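Local atomic coordinates of TLR1789 protein (Thermosynechococcus elongatus, PDB entry 2X8X), a protein that is probably involved in inserting or transporting proteins at the cyanobacterial outer membrane as an Omp85-family member, this chain being its N-terminal region of POTRA domains. Residues 47-58 and 69-77. Residues are numbered along the deposited sequence; the frame is centred on the assembly and turned at random.
Sequences IFATGFFADVNA and ITFVVRPYP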
loop_
_atom_site.group_PDB
_atom_site.type_symbol
_atom_site.label_atom_id
_atom_site.label_comp_id
_atom_site.label_asym_id
_atom_site.label_seq_id
_atom_site.Cartn_x
_atom_site.Cartn_y
_atom_site.Cartn_z
ATOM N N ILE A 47 -16.181 4.990 -16.720
ATOM C CA ILE A 47 -15.806 3.605 -16.891
ATOM C C ILE A 47 -14.480 3.308 -16.228
ATOM O O ILE A 47 -14.288 2.253 -15.564
ATOM C CB ILE A 47 -15.701 3.277 -18.405
ATOM C CG1 ILE A 47 -17.071 3.433 -19.090
ATOM C CG2 ILE A 47 -15.198 1.876 -18.560
ATOM C CD1 ILE A 47 -16.987 3.495 -20.654
ATOM N N PHE A 48 -13.531 4.211 -16.396
ATOM C CA PHE A 48 -12.255 3.988 -15.724
ATOM C C PHE A 48 -12.419 3.974 -14.193
ATOM O O PHE A 48 -11.769 3.144 -13.523
ATOM C CB PHE A 48 -11.219 5.006 -16.190
ATOM C CG PHE A 48 -9.822 4.587 -15.911
ATOM C CD1 PHE A 48 -9.129 3.783 -16.817
ATOM C CD2 PHE A 48 -9.189 5.014 -14.765
ATOM C CE1 PHE A 48 -7.797 3.387 -16.534
ATOM C CE2 PHE A 48 -7.888 4.575 -14.415
ATOM C CZ PHE A 48 -7.176 3.782 -15.364
ATOM N N ALA A 49 -13.277 4.867 -13.636
ATOM C CA ALA A 49 -13.469 4.942 -12.194
ATOM C C ALA A 49 -14.040 3.659 -11.602
ATOM O O ALA A 49 -14.035 3.527 -10.378
ATOM C CB ALA A 49 -14.380 6.074 -11.788
ATOM N N THR A 50 -14.498 2.723 -12.415
ATOM C CA THR A 50 -15.069 1.477 -11.832
ATOM C C THR A 50 -13.923 0.615 -11.260
ATOM O O THR A 50 -14.162 -0.202 -10.399
ATOM C CB THR A 50 -15.808 0.633 -12.844
ATOM O OG1 THR A 50 -14.886 0.252 -13.889
ATOM C CG2 THR A 50 -17.131 1.380 -13.386
ATOM N N GLY A 51 -12.700 0.806 -11.784
ATOM C CA GLY A 51 -11.533 0.099 -11.251
ATOM C C GLY A 51 -11.194 -1.200 -11.956
ATOM O O GLY A 51 -10.181 -1.798 -11.619
ATOM N N PHE A 52 -12.005 -1.603 -12.936
ATOM C CA PHE A 52 -11.748 -2.863 -13.671
ATOM C C PHE A 52 -10.885 -2.743 -14.928
ATOM O O PHE A 52 -10.577 -3.763 -15.570
ATOM C CB PHE A 52 -13.080 -3.521 -14.124
ATOM C CG PHE A 52 -13.955 -4.005 -13.009
ATOM C CD1 PHE A 52 -13.660 -5.197 -12.339
ATOM C CD2 PHE A 52 -15.096 -3.271 -12.634
ATOM C CE1 PHE A 52 -14.459 -5.652 -11.297
ATOM C CE2 PHE A 52 -15.935 -3.711 -11.586
ATOM C CZ PHE A 52 -15.628 -4.922 -10.931
ATOM N N PHE A 53 -10.511 -1.531 -15.340
ATOM C CA PHE A 53 -9.964 -1.375 -16.705
ATOM C C PHE A 53 -8.612 -0.732 -16.734
ATOM O O PHE A 53 -8.407 0.298 -16.092
ATOM C CB PHE A 53 -10.957 -0.592 -17.607
ATOM C CG PHE A 53 -12.325 -1.210 -17.632
ATOM C CD1 PHE A 53 -12.590 -2.313 -18.436
ATOM C CD2 PHE A 53 -13.339 -0.711 -16.838
ATOM C CE1 PHE A 53 -13.855 -2.920 -18.432
ATOM C CE2 PHE A 53 -14.595 -1.306 -16.839
ATOM C CZ PHE A 53 -14.875 -2.381 -17.638
ATOM N N ALA A 54 -7.681 -1.361 -17.448
ATOM C CA ALA A 54 -6.363 -0.762 -17.633
ATOM C C ALA A 54 -6.395 0.415 -18.605
ATOM O O ALA A 54 -5.504 1.293 -18.564
ATOM C CB ALA A 54 -5.350 -1.825 -18.148
ATOM N N ASP A 55 -7.383 0.434 -19.506
ATOM C CA ASP A 55 -7.364 1.365 -20.588
ATOM C C ASP A 55 -8.795 1.468 -21.104
ATOM O O ASP A 55 -9.539 0.499 -21.071
ATOM C CB ASP A 55 -6.414 0.905 -21.718
ATOM C CG ASP A 55 -5.977 2.075 -22.611
ATOM O OD1 ASP A 55 -6.538 3.197 -22.500
ATOM O OD2 ASP A 55 -5.073 1.871 -23.446
ATOM N N VAL A 56 -9.204 2.691 -21.450
ATOM C CA VAL A 56 -10.578 3.003 -21.937
ATOM C C VAL A 56 -10.413 4.056 -23.053
ATOM O O VAL A 56 -9.805 5.130 -22.793
ATOM C CB VAL A 56 -11.476 3.587 -20.826
ATOM C CG1 VAL A 56 -12.953 3.770 -21.357
ATOM C CG2 VAL A 56 -11.486 2.665 -19.552
ATOM N N ASN A 57 -10.962 3.775 -24.251
ATOM C CA ASN A 57 -11.066 4.764 -25.309
ATOM C C ASN A 57 -12.490 4.795 -25.907
ATOM O O ASN A 57 -13.133 3.740 -26.057
ATOM C CB ASN A 57 -10.130 4.410 -26.473
ATOM C CG ASN A 57 -8.652 4.581 -26.112
ATOM O OD1 ASN A 57 -8.023 5.535 -26.576
ATOM N ND2 ASN A 57 -8.086 3.655 -25.293
ATOM N N ALA A 58 -12.962 5.987 -26.250
ATOM C CA ALA A 58 -14.260 6.174 -26.950
ATOM C C ALA A 58 -13.954 6.470 -28.433
ATOM O O ALA A 58 -13.154 7.373 -28.743
ATOM C CB ALA A 58 -14.969 7.327 -26.371
ATOM N N ILE A 69 -20.964 5.021 -31.399
ATOM C CA ILE A 69 -19.862 5.156 -30.411
ATOM C C ILE A 69 -19.432 3.768 -29.992
ATOM O O ILE A 69 -20.276 2.939 -29.520
ATOM C CB ILE A 69 -20.181 6.059 -29.140
ATOM C CG1 ILE A 69 -20.590 7.458 -29.601
ATOM C CG2 ILE A 69 -18.904 6.209 -28.300
ATOM C CD1 ILE A 69 -19.468 8.142 -30.383
ATOM N N THR A 70 -18.136 3.494 -30.223
ATOM C CA THR A 70 -17.538 2.292 -29.712
ATOM C C THR A 70 -16.648 2.665 -28.493
ATOM O O THR A 70 -15.680 3.455 -28.605
ATOM C CB THR A 70 -16.702 1.515 -30.816
ATOM O OG1 THR A 70 -17.554 1.196 -31.944
ATOM C CG2 THR A 70 -16.147 0.219 -30.257
ATOM N N PHE A 71 -16.993 2.087 -27.346
ATOM C CA PHE A 71 -16.141 2.176 -26.183
ATOM C C PHE A 71 -15.143 1.017 -26.170
ATOM O O PHE A 71 -15.537 -0.104 -25.924
ATOM C CB PHE A 71 -17.010 2.212 -24.935
ATOM C CG PHE A 71 -17.654 3.543 -24.732
ATOM C CD1 PHE A 71 -19.008 3.747 -25.024
ATOM C CD2 PHE A 71 -16.881 4.627 -24.260
ATOM C CE1 PHE A 71 -19.580 5.031 -24.815
ATOM C CE2 PHE A 71 -17.415 5.877 -24.057
ATOM C CZ PHE A 71 -18.803 6.079 -24.310
ATOM N N VAL A 72 -13.871 1.281 -26.440
ATOM C CA VAL A 72 -12.902 0.157 -26.402
ATOM C C VAL A 72 -12.246 0.098 -25.010
ATOM O O VAL A 72 -11.625 1.054 -24.589
ATOM C CB VAL A 72 -11.798 0.274 -27.483
ATOM C CG1 VAL A 72 -11.014 -1.069 -27.598
ATOM C CG2 VAL A 72 -12.428 0.623 -28.850
ATOM N N VAL A 73 -12.362 -1.062 -24.378
ATOM C CA VAL A 73 -12.030 -1.265 -23.010
ATOM C C VAL A 73 -11.041 -2.432 -22.968
ATOM O O VAL A 73 -11.150 -3.341 -23.794
ATOM C CB VAL A 73 -13.369 -1.562 -22.388
ATOM C CG1 VAL A 73 -13.516 -2.893 -21.752
ATOM C CG2 VAL A 73 -13.943 -0.344 -21.689
ATOM N N ARG A 74 -10.050 -2.363 -22.045
ATOM C CA ARG A 74 -8.994 -3.375 -21.868
ATOM C C ARG A 74 -8.998 -3.610 -20.342
ATOM O O ARG A 74 -8.538 -2.755 -19.586
ATOM C CB ARG A 74 -7.622 -2.830 -22.345
ATOM C CG ARG A 74 -6.522 -3.868 -22.300
ATOM C CD ARG A 74 -5.181 -3.286 -22.870
ATOM N NE ARG A 74 -4.345 -3.605 -21.755
ATOM C CZ ARG A 74 -3.590 -2.799 -21.028
ATOM N NH1 ARG A 74 -3.328 -1.540 -21.365
ATOM N NH2 ARG A 74 -3.030 -3.349 -19.982
ATOM N N PRO A 75 -9.703 -4.638 -19.904
ATOM C CA PRO A 75 -9.831 -4.961 -18.523
ATOM C C PRO A 75 -8.468 -5.393 -17.949
ATOM O O PRO A 75 -7.560 -5.871 -18.714
ATOM C CB PRO A 75 -10.713 -6.189 -18.532
ATOM C CG PRO A 75 -11.421 -6.142 -19.977
ATOM C CD PRO A 75 -10.454 -5.524 -20.812
ATOM N N TYR A 76 -8.336 -5.280 -16.632
ATOM C CA TYR A 76 -7.203 -5.920 -15.978
ATOM C C TYR A 76 -7.470 -7.432 -16.146
ATOM O O TYR A 76 -8.596 -7.791 -16.393
ATOM C CB TYR A 76 -7.103 -5.558 -14.484
ATOM C CG TYR A 76 -6.808 -4.082 -14.248
ATOM C CD1 TYR A 76 -5.566 -3.525 -14.606
ATOM C CD2 TYR A 76 -7.742 -3.253 -13.652
ATOM C CE1 TYR A 76 -5.283 -2.155 -14.434
ATOM C CE2 TYR A 76 -7.465 -1.922 -13.466
ATOM C CZ TYR A 76 -6.224 -1.372 -13.873
ATOM O OH TYR A 76 -5.973 -0.002 -13.665
ATOM N N PRO A 77 -6.427 -8.290 -16.030
ATOM C CA PRO A 77 -6.539 -9.746 -16.163
ATOM C C PRO A 77 -7.373 -10.303 -15.022
ATOM O O PRO A 77 -7.544 -9.631 -13.980
ATOM C CB PRO A 77 -5.096 -10.247 -15.919
ATOM C CG PRO A 77 -4.197 -9.044 -15.960
ATOM C CD PRO A 77 -5.040 -7.825 -15.744
HETATM O O HOH W 1 -8.891 0.746 -24.633
#
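The ring of Tyr76 lies flat along the backbone of 53-54: Ala54 N sits over its centre, 3.8 Å above the plane, with Phe53 C nearer the rim on the same face. Gly51 O meets the ring edge in plane, 3.3 Å from Tyr76 CE2. Tyr76 CG stands beside its own backbone N (chi1 -65°), which turns the ring back over the chain while Tyr76 N donates to Phe52 O at 2.9 Å. Next to it, Ala54 CB presses against one face of the Arg74 guanidinium, 3.3 Å from NH2; the arginine runs extended as far as CD and then bends at chi3 (127°), which brings the group there. Arg74 NH1 remains 4.4 Å from Asp55 OD2, beyond salt-bridge range. Arg74 O takes the N-H of Ala54 and, weakly, that of Asp55, the mark of a classic beta bulge, and the register shifts by one residue. Beyond it the strands run antiparallel, with Asn57 and Val72 bonded in both directions; a water links Asn57 ND2 to Val72 O. On the other face of the sheet, Val73 CG2 lies over one face of the Phe53 ring. Ile47, on helix 37-48, reaches Val73 with CG2 and the Phe71 ring with CD1, while Ala58 CB meets Phe71 CE2 at 3.7 Å. Val23 and Val26 of helix 17-26 adjoin Phe53 and Ile47, respectively. An antiparallel hairpin, here 53-63/66-75, following strand 5-13 and with helices 17-26 and 37-48 packed on one sheet face, is characteristic of the POTRA fold, the first of three in the chain.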